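Local coordinates for TIGR00725 family protein (PDB 1RCU) that is of unknown function but belongs to the SLOG cluster4 family, whose Rossmann-like fold is consistent with binding of a nucleotide-type ligand, at residues 61-64 / 69-72; 76-81 / 97-102; 147-150 / 155-158; 164-169 / 173-178. One frame throughout, in Å; residues are numbered along the deposited sequence.

Contact 1: residues 61-64 / 69-72; sequences VFNG and VMEL
Met70 of helix 68-79, modelled as selenomethionine, lays its bent side chain against Gly64 and Asn63 at the end of strand 60-63. Apolar packing makes up the direct contact. The SE atom of Met70 sits 3.6 Å from CA of Gly64 and meets the glycine backbone itself. The turn at chi3 (-72°) carries the terminal methyl away from the line of the chain and leaves selenium at the bend. Nearer the helix, Met70 CG lies 4.1 Å from Asn63 CB, and the two side chains cross at a slant. The pair spans the first joint of the beta-alpha-beta unit made by strand 60-63, helix 68-79 and strand 84-88, where a short glycine-containing turn leaves the parallel sheet and enters the helix. The polar contacts run through neighbours. A chi1 of 61° turns the Asn63 amide toward the helix and the turn, where OD1 accepts a hydrogen bond from Gly65 N while passing 4.1 Å from Met70 CB. Asn63 ND2 is 3.7 Å from Met70 O, and both atoms are hydrogen-bonded to the Ser74 hydroxyl one helical turn further on, which thereby bridges strand end and helix.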
loop_
_atom_site.group_PDB
_atom_site.type_symbol
_atom_site.label_atom_id
_atom_site.label_comp_id
_atom_site.label_asym_id
_atom_site.label_seq_id
_atom_site.Cartn_x
_atom_site.Cartn_y
_atom_site.Cartn_z
ATOM N N VAL A 61 8.421 6.336 21.282
ATOM C CA VAL A 61 7.367 7.118 20.642
ATOM C C VAL A 61 7.350 7.150 19.110
ATOM O O VAL A 61 8.378 7.322 18.459
ATOM C CB VAL A 61 7.365 8.574 21.194
ATOM C CG1 VAL A 61 6.175 9.360 20.634
ATOM C CG2 VAL A 61 7.292 8.549 22.733
ATOM N N PHE A 62 6.158 6.957 18.551
ATOM C CA PHE A 62 5.933 6.985 17.098
ATOM C C PHE A 62 4.875 8.029 16.762
ATOM O O PHE A 62 3.914 8.203 17.512
ATOM C CB PHE A 62 5.380 5.653 16.582
ATOM C CG PHE A 62 6.393 4.580 16.444
ATOM C CD1 PHE A 62 6.944 3.986 17.570
ATOM C CD2 PHE A 62 6.802 4.158 15.185
ATOM C CE1 PHE A 62 7.887 2.975 17.448
ATOM C CE2 PHE A 62 7.754 3.139 15.038
ATOM C CZ PHE A 62 8.301 2.547 16.173
ATOM N N ASN A 63 5.047 8.695 15.624
ATOM C CA ASN A 63 4.084 9.678 15.157
ATOM C C ASN A 63 4.202 9.880 13.646
ATOM O O ASN A 63 5.149 9.399 13.023
ATOM C CB ASN A 63 4.256 11.014 15.905
ATOM C CG ASN A 63 5.620 11.633 15.710
ATOM O OD1 ASN A 63 6.069 11.841 14.585
ATOM N ND2 ASN A 63 6.283 11.944 16.810
ATOM N N GLY A 64 3.232 10.591 13.076
ATOM C CA GLY A 64 3.198 10.857 11.646
ATOM C C GLY A 64 4.334 11.686 11.073
ATOM O O GLY A 64 4.292 12.039 9.898
ATOM N N VAL A 69 1.239 19.073 16.272
ATOM C CA VAL A 69 1.351 18.308 17.509
ATOM C C VAL A 69 2.513 17.312 17.427
ATOM O O VAL A 69 3.243 17.123 18.401
ATOM C CB VAL A 69 0.032 17.522 17.807
ATOM C CG1 VAL A 69 0.283 16.372 18.784
ATOM C CG2 VAL A 69 -1.002 18.457 18.387
HETATM N N MSE A 70 2.674 16.685 16.263
HETATM C CA MSE A 70 3.740 15.703 16.054
HETATM C C MSE A 70 5.119 16.298 16.339
HETATM O O MSE A 70 5.956 15.662 16.975
HETATM C CB MSE A 70 3.702 15.151 14.617
HETATM C CG MSE A 70 2.440 14.342 14.260
HETATM SE SE MSE A 70 2.068 14.226 12.324
HETATM C CE MSE A 70 1.496 16.074 12.042
ATOM N N GLU A 71 5.345 17.527 15.889
ATOM C CA GLU A 71 6.619 18.186 16.097
ATOM C C GLU A 71 6.900 18.485 17.560
ATOM O O GLU A 71 7.990 18.224 18.053
ATOM C CB GLU A 71 6.671 19.487 15.292
ATOM C CG GLU A 71 8.005 20.218 15.380
ATOM C CD GLU A 71 8.106 21.347 14.372
ATOM O OE1 GLU A 71 7.865 21.084 13.170
ATOM O OE2 GLU A 71 8.431 22.487 14.782
ATOM N N LEU A 72 5.902 19.025 18.248
ATOM C CA LEU A 72 6.029 19.393 19.650
ATOM C C LEU A 72 6.225 18.204 20.581
ATOM O O LEU A 72 7.026 18.254 21.524
ATOM C CB LEU A 72 4.799 20.192 20.071
ATOM C CG LEU A 72 4.584 21.457 19.227
ATOM C CD1 LEU A 72 3.238 22.067 19.568
ATOM C CD2 LEU A 72 5.716 22.458 19.463
#

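Contact 2: residues 76-81 / 97-102; sequences GVREAG and YLSVAV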
loop_
_atom_site.group_PDB
_atom_site.type_symbol
_atom_site.label_atom_id
_atom_site.label_comp_id
_atom_site.label_asym_id
_atom_site.label_seq_id
_atom_site.Cartn_x
_atom_site.Cartn_y
_atom_site.Cartn_z
ATOM N N GLY A 76 9.599 17.313 22.776
ATOM C CA GLY A 76 9.537 16.920 24.169
ATOM C C GLY A 76 10.242 15.614 24.455
ATOM O O GLY A 76 10.876 15.461 25.501
ATOM N N VAL A 77 10.141 14.668 23.529
ATOM C CA VAL A 77 10.773 13.377 23.715
ATOM C C VAL A 77 12.286 13.528 23.634
ATOM O O VAL A 77 13.022 13.011 24.479
ATOM C CB VAL A 77 10.306 12.361 22.655
ATOM C CG1 VAL A 77 11.076 11.067 22.821
ATOM C CG2 VAL A 77 8.810 12.107 22.781
ATOM N N ARG A 78 12.755 14.246 22.620
ATOM C CA ARG A 78 14.192 14.445 22.443
ATOM C C ARG A 78 14.772 15.265 23.585
ATOM O O ARG A 78 15.879 15.006 24.060
ATOM C CB ARG A 78 14.489 15.137 21.123
ATOM C CG ARG A 78 14.119 14.303 19.931
ATOM C CD ARG A 78 14.945 13.038 19.825
ATOM N NE ARG A 78 15.877 13.090 18.699
ATOM C CZ ARG A 78 17.151 13.446 18.804
ATOM N NH1 ARG A 78 17.934 13.473 17.735
ATOM N NH2 ARG A 78 17.641 13.761 19.986
ATOM N N GLU A 79 14.024 16.262 24.030
ATOM C CA GLU A 79 14.483 17.079 25.139
ATOM C C GLU A 79 14.839 16.173 26.305
ATOM O O GLU A 79 15.878 16.338 26.934
ATOM C CB GLU A 79 13.393 18.043 25.569
ATOM C CG GLU A 79 13.670 19.471 25.166
ATOM C CD GLU A 79 12.428 20.333 25.185
ATOM O OE1 GLU A 79 11.620 20.192 26.119
ATOM O OE2 GLU A 79 12.268 21.162 24.273
ATOM N N ALA A 80 13.978 15.207 26.592
ATOM C CA ALA A 80 14.237 14.290 27.685
ATOM C C ALA A 80 15.141 13.112 27.327
ATOM O O ALA A 80 15.288 12.189 28.118
ATOM C CB ALA A 80 12.931 13.793 28.230
ATOM N N GLY A 81 15.730 13.138 26.137
ATOM C CA GLY A 81 16.622 12.070 25.738
ATOM C C GLY A 81 15.957 10.776 25.311
ATOM O O GLY A 81 16.602 9.733 25.248
ATOM N N TYR A 97 13.102 16.834 14.889
ATOM C CA TYR A 97 13.370 16.236 16.192
ATOM C C TYR A 97 13.281 14.727 16.139
ATOM O O TYR A 97 13.445 14.061 17.154
ATOM C CB TYR A 97 12.383 16.756 17.221
ATOM C CG TYR A 97 12.423 18.250 17.409
ATOM C CD1 TYR A 97 13.449 18.862 18.149
ATOM C CD2 TYR A 97 11.429 19.063 16.846
ATOM C CE1 TYR A 97 13.474 20.239 18.322
ATOM C CE2 TYR A 97 11.458 20.440 17.007
ATOM C CZ TYR A 97 12.475 21.019 17.745
ATOM O OH TYR A 97 12.488 22.381 17.891
ATOM N N LEU A 98 13.046 14.188 14.947
ATOM C CA LEU A 98 12.918 12.755 14.792
ATOM C C LEU A 98 14.240 12.016 15.012
ATOM O O LEU A 98 15.268 12.376 14.436
ATOM C CB LEU A 98 12.346 12.431 13.408
ATOM C CG LEU A 98 10.929 12.914 13.107
ATOM C CD1 LEU A 98 10.585 12.559 11.669
ATOM C CD2 LEU A 98 9.939 12.283 14.076
ATOM N N SER A 99 14.216 10.990 15.859
ATOM C CA SER A 99 15.415 10.206 16.114
ATOM C C SER A 99 15.689 9.436 14.837
ATOM O O SER A 99 16.827 9.279 14.429
ATOM C CB SER A 99 15.192 9.220 17.260
ATOM O OG SER A 99 14.894 9.895 18.467
ATOM N N VAL A 100 14.622 8.958 14.216
ATOM C CA VAL A 100 14.687 8.211 12.973
ATOM C C VAL A 100 13.481 8.668 12.159
ATOM O O VAL A 100 12.394 8.792 12.711
ATOM C CB VAL A 100 14.529 6.690 13.216
ATOM C CG1 VAL A 100 14.398 5.943 11.889
ATOM C CG2 VAL A 100 15.702 6.175 14.027
ATOM N N ALA A 101 13.683 8.924 10.868
ATOM C CA ALA A 101 12.610 9.324 9.962
ATOM C C ALA A 101 12.433 8.174 8.967
ATOM O O ALA A 101 13.375 7.797 8.258
ATOM C CB ALA A 101 12.986 10.612 9.214
ATOM N N VAL A 102 11.229 7.618 8.908
ATOM C CA VAL A 102 10.966 6.500 7.999
ATOM C C VAL A 102 10.055 6.909 6.860
ATOM O O VAL A 102 8.880 7.203 7.076
ATOM C CB VAL A 102 10.296 5.298 8.736
ATOM C CG1 VAL A 102 9.871 4.242 7.733
ATOM C CG2 VAL A 102 11.256 4.713 9.752
#
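Arg78 leaves helix 68-79 with CG opposite its own carbonyl carbon (chi1 -65°), then folds at chi2 (-65°) and again at chi3, so that CD and NE curl alongside the backbone of Tyr97-Ser99. Ser99 turns its hydroxyl toward this bend. Its OG lies 3.4 Å from Arg78 CD and equally far from Arg78 NE, but the angle at NE is too poor for a hydrogen bond; OG instead accepts one from Val84 N. Arg78 NE also comes to 3.0 Å from Tyr97 O. The approach of Arg78 CG to that same carbonyl is implausibly short and the local fit is doubtful. Beside it, Tyr97 CB rests 4.0 Å from Arg78 CG, and the tyrosine side chain packs on Glu71, Ser74 and Gln75 of the helix. Within 76-81 the helix ends in a Schellman motif, with Gly81 as the C-prime residue at positive phi, Gly82 N bonded to Val77 O and Gly81 N to Arg78 O. The loop 97-99, just before the outermost strand 100-103, thus lies against the C-terminal end of helix 68-79, and Ser99 ties it to the neighbouring strand 84-88.

Contact 3: residues 147-150 / 155-158; sequences LLRG and TDRI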
loop_
_atom_site.group_PDB
_atom_site.type_symbol
_atom_site.label_atom_id
_atom_site.label_comp_id
_atom_site.label_asym_id
_atom_site.label_seq_id
_atom_site.Cartn_x
_atom_site.Cartn_y
_atom_site.Cartn_z
ATOM N N LEU A 147 -7.816 9.401 24.670
ATOM C CA LEU A 147 -8.098 10.740 24.160
ATOM C C LEU A 147 -7.662 11.710 25.238
ATOM O O LEU A 147 -8.026 11.548 26.411
ATOM C CB LEU A 147 -9.607 10.934 23.899
ATOM C CG LEU A 147 -10.416 9.913 23.077
ATOM C CD1 LEU A 147 -11.899 10.291 23.060
ATOM C CD2 LEU A 147 -9.884 9.841 21.645
ATOM N N LEU A 148 -6.864 12.701 24.863
ATOM C CA LEU A 148 -6.424 13.693 25.833
ATOM C C LEU A 148 -7.430 14.829 25.664
ATOM O O LEU A 148 -7.279 15.686 24.800
ATOM C CB LEU A 148 -4.997 14.151 25.514
ATOM C CG LEU A 148 -4.267 14.884 26.641
ATOM C CD1 LEU A 148 -4.296 14.069 27.947
ATOM C CD2 LEU A 148 -2.843 15.135 26.212
ATOM N N ARG A 149 -8.478 14.790 26.475
ATOM C CA ARG A 149 -9.563 15.765 26.422
ATOM C C ARG A 149 -9.177 17.209 26.698
ATOM O O ARG A 149 -8.155 17.491 27.316
ATOM C CB ARG A 149 -10.658 15.330 27.395
ATOM C CG ARG A 149 -11.002 13.880 27.219
ATOM C CD ARG A 149 -11.643 13.627 25.881
ATOM N NE ARG A 149 -13.081 13.554 26.077
ATOM C CZ ARG A 149 -13.885 14.605 26.101
ATOM N NH1 ARG A 149 -13.408 15.825 25.920
ATOM N NH2 ARG A 149 -15.157 14.419 26.359
ATOM N N GLY A 150 -10.025 18.119 26.235
ATOM C CA GLY A 150 -9.774 19.528 26.441
ATOM C C GLY A 150 -8.871 20.087 25.368
ATOM O O GLY A 150 -8.722 21.295 25.257
ATOM N N THR A 155 -10.440 14.954 18.926
ATOM C CA THR A 155 -10.187 14.231 20.170
ATOM C C THR A 155 -11.359 14.450 21.109
ATOM O O THR A 155 -11.779 13.541 21.818
ATOM C CB THR A 155 -8.869 14.681 20.828
ATOM O OG1 THR A 155 -7.781 14.432 19.925
ATOM C CG2 THR A 155 -8.612 13.911 22.110
ATOM N N ASP A 156 -11.909 15.658 21.090
ATOM C CA ASP A 156 -13.053 15.968 21.937
ATOM C C ASP A 156 -14.350 15.631 21.217
ATOM O O ASP A 156 -15.281 15.090 21.811
ATOM C CB ASP A 156 -13.038 17.450 22.339
ATOM C CG ASP A 156 -12.074 17.745 23.485
ATOM O OD1 ASP A 156 -11.593 18.893 23.583
ATOM O OD2 ASP A 156 -11.802 16.838 24.307
ATOM N N ARG A 157 -14.403 15.936 19.929
ATOM C CA ARG A 157 -15.601 15.674 19.142
ATOM C C ARG A 157 -16.012 14.185 19.135
ATOM O O ARG A 157 -17.199 13.876 19.235
ATOM C CB ARG A 157 -15.393 16.176 17.702
ATOM C CG ARG A 157 -16.662 16.161 16.859
ATOM C CD ARG A 157 -16.470 16.740 15.463
ATOM N NE ARG A 157 -16.005 18.121 15.494
ATOM C CZ ARG A 157 -14.765 18.497 15.203
ATOM N NH1 ARG A 157 -13.865 17.595 14.851
ATOM N NH2 ARG A 157 -14.418 19.773 15.280
ATOM N N ILE A 158 -15.042 13.278 19.006
ATOM C CA ILE A 158 -15.327 11.848 18.958
ATOM C C ILE A 158 -15.897 11.287 20.262
ATOM O O ILE A 158 -16.465 10.195 20.280
ATOM C CB ILE A 158 -14.055 11.019 18.552
ATOM C CG1 ILE A 158 -14.469 9.619 18.092
ATOM C CG2 ILE A 158 -13.106 10.856 19.726
ATOM C CD1 ILE A 158 -15.296 9.631 16.842
#
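The guanidinium of Arg149 and the backbone N of Gly150 converge on the carboxylate of Asp156. Arg149 NH1 forms a salt bridge with Asp156 OD2, modelled at 2.5 Å, a length too short to be taken literally. The guanidinium offers its edge to this oxygen, yet the two planar groups are turned 63° from each other, so they do not meet as a flat bidentate pair. Gly150 N gives OD2 of Asp156 a second bond of 2.9 Å, at 154°, through the syn lone pair; its interaction with Asp156 OD1 is weak. This amide bond would be expected to stabilise the negative charge on OD2, and the salt bridge adds to it, though its exact length is doubtful. Deeper in, Leu147 CD1 packs on Ile158 CG2 at 3.6 Å, the two side chains crossing at about a right angle. Leu147 CB touches Thr155 CG2, also at 3.6 Å.

A second shell holds these groups in place. Gly152 N bonds to Asp156 OD1, so the aspartate spans the turn between strand and helix. Arg149, bent at chi2 and chi3, is steadied by a hydrogen bond from NE to Gln178 OE1. Thr155 chi1 (-60°) sets CG2 against strand 145-148 and OG1 beside Gly126 O and Ser124 OG, to which it is hydrogen-bonded. The contact closes the first turn of the beta-alpha-beta unit in which strand 145-148, flanked in the parallel sheet by strands 121-125 and 176-179, leads into the short helix 153-157.

Contact 4: residues 164-169 / 173-178; sequences DGKYLD and IVEIHQ
Lys166 and Tyr167 both face Ile163 in a classic beta bulge, within the loop that returns from helix 153-157 toward strand 176-179, outermost on its side of the parallel sheet within the chain. Residues 165-169 and 173-178 run 148° apart, roughly antiparallel. One backbone bond joins them: Ile176 N to Lys166 O, 2.8 Å long with an N-H...O angle of 154°. On one flank the aliphatic part of Lys166 crosses Glu175 at a slant, Lys166 CB lying 3.6 Å from Glu175 CG. The charged ends do not meet. Lys166 bends at chi3 and chi4, which swings NZ back into a hydrogen bond of 2.8 Å with Asp164 O and leaves it 6.4 Å from Glu175 OE2. On the other flank, Leu168 CD2 meets Ile176 CD1 at 3.5 Å, the side chains nearly perpendicular, and Tyr139 of helix 129-140 packs on both residues. The Asp169 carboxylate brushes Ile173, but its bonds lie with Tyr139 OH, Arg171 and, in the third subunit, the backbone N of Ile129; Trp154 of that subunit bonds to Leu168 O. At the bulge, the Tyr167 ring turns an edge to Val174 O, 3.5 Å from CD1 of Tyr167, while one face of the ring carries Lys166 CB 3.8 Å above its plane, offset toward the rim.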
loop_
_atom_site.group_PDB
_atom_site.type_symbol
_atom_site.label_atom_id
_atom_site.label_comp_id
_atom_site.label_asym_id
_atom_site.label_seq_id
_atom_site.Cartn_x
_atom_site.Cartn_y
_atom_site.Cartn_z
ATOM N N ASP A 164 -21.860 3.218 24.851
ATOM C CA ASP A 164 -21.601 2.828 26.238
ATOM C C ASP A 164 -20.433 3.589 26.845
ATOM O O ASP A 164 -19.723 3.058 27.700
ATOM C CB ASP A 164 -21.293 1.341 26.317
ATOM C CG ASP A 164 -22.426 0.494 25.815
ATOM O OD1 ASP A 164 -23.531 0.598 26.388
ATOM O OD2 ASP A 164 -22.217 -0.273 24.852
ATOM N N GLY A 165 -20.240 4.828 26.399
ATOM C CA GLY A 165 -19.146 5.652 26.886
ATOM C C GLY A 165 -17.746 5.083 26.654
ATOM O O GLY A 165 -16.776 5.571 27.240
ATOM N N LYS A 166 -17.604 4.085 25.789
ATOM C CA LYS A 166 -16.285 3.496 25.585
ATOM C C LYS A 166 -15.970 3.009 24.178
ATOM O O LYS A 166 -14.804 2.873 23.817
ATOM C CB LYS A 166 -16.098 2.295 26.532
ATOM C CG LYS A 166 -16.217 2.592 28.020
ATOM C CD LYS A 166 -16.101 1.321 28.869
ATOM C CE LYS A 166 -17.251 0.363 28.625
ATOM N NZ LYS A 166 -18.579 0.913 29.072
ATOM N N TYR A 167 -16.999 2.748 23.382
ATOM C CA TYR A 167 -16.766 2.178 22.058
ATOM C C TYR A 167 -17.131 2.966 20.805
ATOM O O TYR A 167 -17.985 3.853 20.845
ATOM C CB TYR A 167 -17.417 0.787 22.004
ATOM C CG TYR A 167 -17.043 -0.089 23.176
ATOM C CD1 TYR A 167 -15.789 -0.688 23.255
ATOM C CD2 TYR A 167 -17.929 -0.274 24.237
ATOM C CE1 TYR A 167 -15.419 -1.448 24.373
ATOM C CE2 TYR A 167 -17.581 -1.033 25.347
ATOM C CZ TYR A 167 -16.331 -1.611 25.417
ATOM O OH TYR A 167 -15.989 -2.317 26.552
ATOM N N LEU A 168 -16.464 2.616 19.699
ATOM C CA LEU A 168 -16.684 3.265 18.413
ATOM C C LEU A 168 -17.532 2.489 17.404
ATOM O O LEU A 168 -17.755 2.980 16.293
ATOM C CB LEU A 168 -15.354 3.649 17.764
ATOM C CG LEU A 168 -14.875 5.112 17.835
ATOM C CD1 LEU A 168 -15.883 5.963 18.554
ATOM C CD2 LEU A 168 -13.515 5.196 18.507
ATOM N N ASP A 169 -17.969 1.279 17.771
ATOM C CA ASP A 169 -18.862 0.447 16.934
ATOM C C ASP A 169 -19.384 -0.750 17.732
ATOM O O ASP A 169 -18.785 -1.150 18.734
ATOM C CB ASP A 169 -18.206 0.012 15.604
ATOM C CG ASP A 169 -17.460 -1.320 15.679
ATOM O OD1 ASP A 169 -17.086 -1.829 14.594
ATOM O OD2 ASP A 169 -17.216 -1.850 16.778
ATOM N N ILE A 173 -14.665 -3.577 19.776
ATOM C CA ILE A 173 -13.317 -4.089 19.614
ATOM C C ILE A 173 -12.363 -3.775 20.769
ATOM O O ILE A 173 -11.747 -4.686 21.308
ATOM C CB ILE A 173 -12.746 -3.591 18.285
ATOM C CG1 ILE A 173 -13.743 -3.939 17.175
ATOM C CG2 ILE A 173 -11.402 -4.236 18.010
ATOM C CD1 ILE A 173 -13.416 -3.347 15.802
ATOM N N VAL A 174 -12.232 -2.505 21.143
ATOM C CA VAL A 174 -11.344 -2.132 22.244
ATOM C C VAL A 174 -11.833 -0.825 22.866
ATOM O O VAL A 174 -12.504 -0.033 22.210
ATOM C CB VAL A 174 -9.869 -1.996 21.772
ATOM C CG1 VAL A 174 -9.755 -0.937 20.688
ATOM C CG2 VAL A 174 -8.968 -1.656 22.949
ATOM N N GLU A 175 -11.517 -0.602 24.137
ATOM C CA GLU A 175 -12.000 0.591 24.825
ATOM C C GLU A 175 -11.288 1.893 24.458
ATOM O O GLU A 175 -10.068 1.936 24.292
ATOM C CB GLU A 175 -11.924 0.395 26.344
ATOM C CG GLU A 175 -12.587 1.530 27.122
ATOM C CD GLU A 175 -12.402 1.446 28.637
ATOM O OE1 GLU A 175 -12.247 0.328 29.161
ATOM O OE2 GLU A 175 -12.435 2.505 29.307
ATOM N N ILE A 176 -12.065 2.958 24.328
ATOM C CA ILE A 176 -11.497 4.260 24.038
ATOM C C ILE A 176 -11.419 4.990 25.372
ATOM O O ILE A 176 -12.433 5.432 25.903
ATOM C CB ILE A 176 -12.393 5.077 23.109
ATOM C CG1 ILE A 176 -12.620 4.333 21.792
ATOM C CG2 ILE A 176 -11.762 6.438 22.861
ATOM C CD1 ILE A 176 -11.358 4.067 20.999
ATOM N N HIS A 177 -10.220 5.105 25.925
ATOM C CA HIS A 177 -10.060 5.794 27.198
ATOM C C HIS A 177 -10.039 7.318 27.029
ATOM O O HIS A 177 -9.756 7.854 25.945
ATOM C CB HIS A 177 -8.767 5.337 27.882
ATOM C CG HIS A 177 -8.690 3.856 28.092
ATOM N ND1 HIS A 177 -8.437 2.970 27.069
ATOM C CD2 HIS A 177 -8.867 3.107 29.206
ATOM C CE1 HIS A 177 -8.463 1.736 27.544
ATOM N NE2 HIS A 177 -8.720 1.795 28.838
ATOM N N GLN A 178 -10.338 8.010 28.122
ATOM C CA GLN A 178 -10.345 9.469 28.169
ATOM C C GLN A 178 -9.507 9.920 29.368
ATOM O O GLN A 178 -9.558 9.311 30.441
ATOM C CB GLN A 178 -11.772 9.997 28.335
ATOM C CG GLN A 178 -12.638 9.753 27.133
ATOM C CD GLN A 178 -14.026 10.351 27.277
ATOM O OE1 GLN A 178 -14.183 11.572 27.411
ATOM N NE2 GLN A 178 -15.045 9.502 27.227
#

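All four contacts are built on one parallel sheet, and contact 2 lies on the opposite side of the chain's centre from contacts 3 and 4. Contacts 1 and 2 share helix 68-79; their centres are about 9 Å apart and they touch, with Glu71 O 3.7 Å from Tyr97 CD2. Contacts 3 and 4 lie about 13 Å apart between centres and join through neighbouring strands, Leu147 N lying 2.8 Å from His177 O, and through Leu147 packing on Ile176. Between the two pairs, contacts 1 and 3 are about 17 Å apart and contacts 2 and 4 about 30 Å, centre to centre. Contacts 1 and 3 occupy equivalent joints, each from strand to helix. No active site is established for this protein.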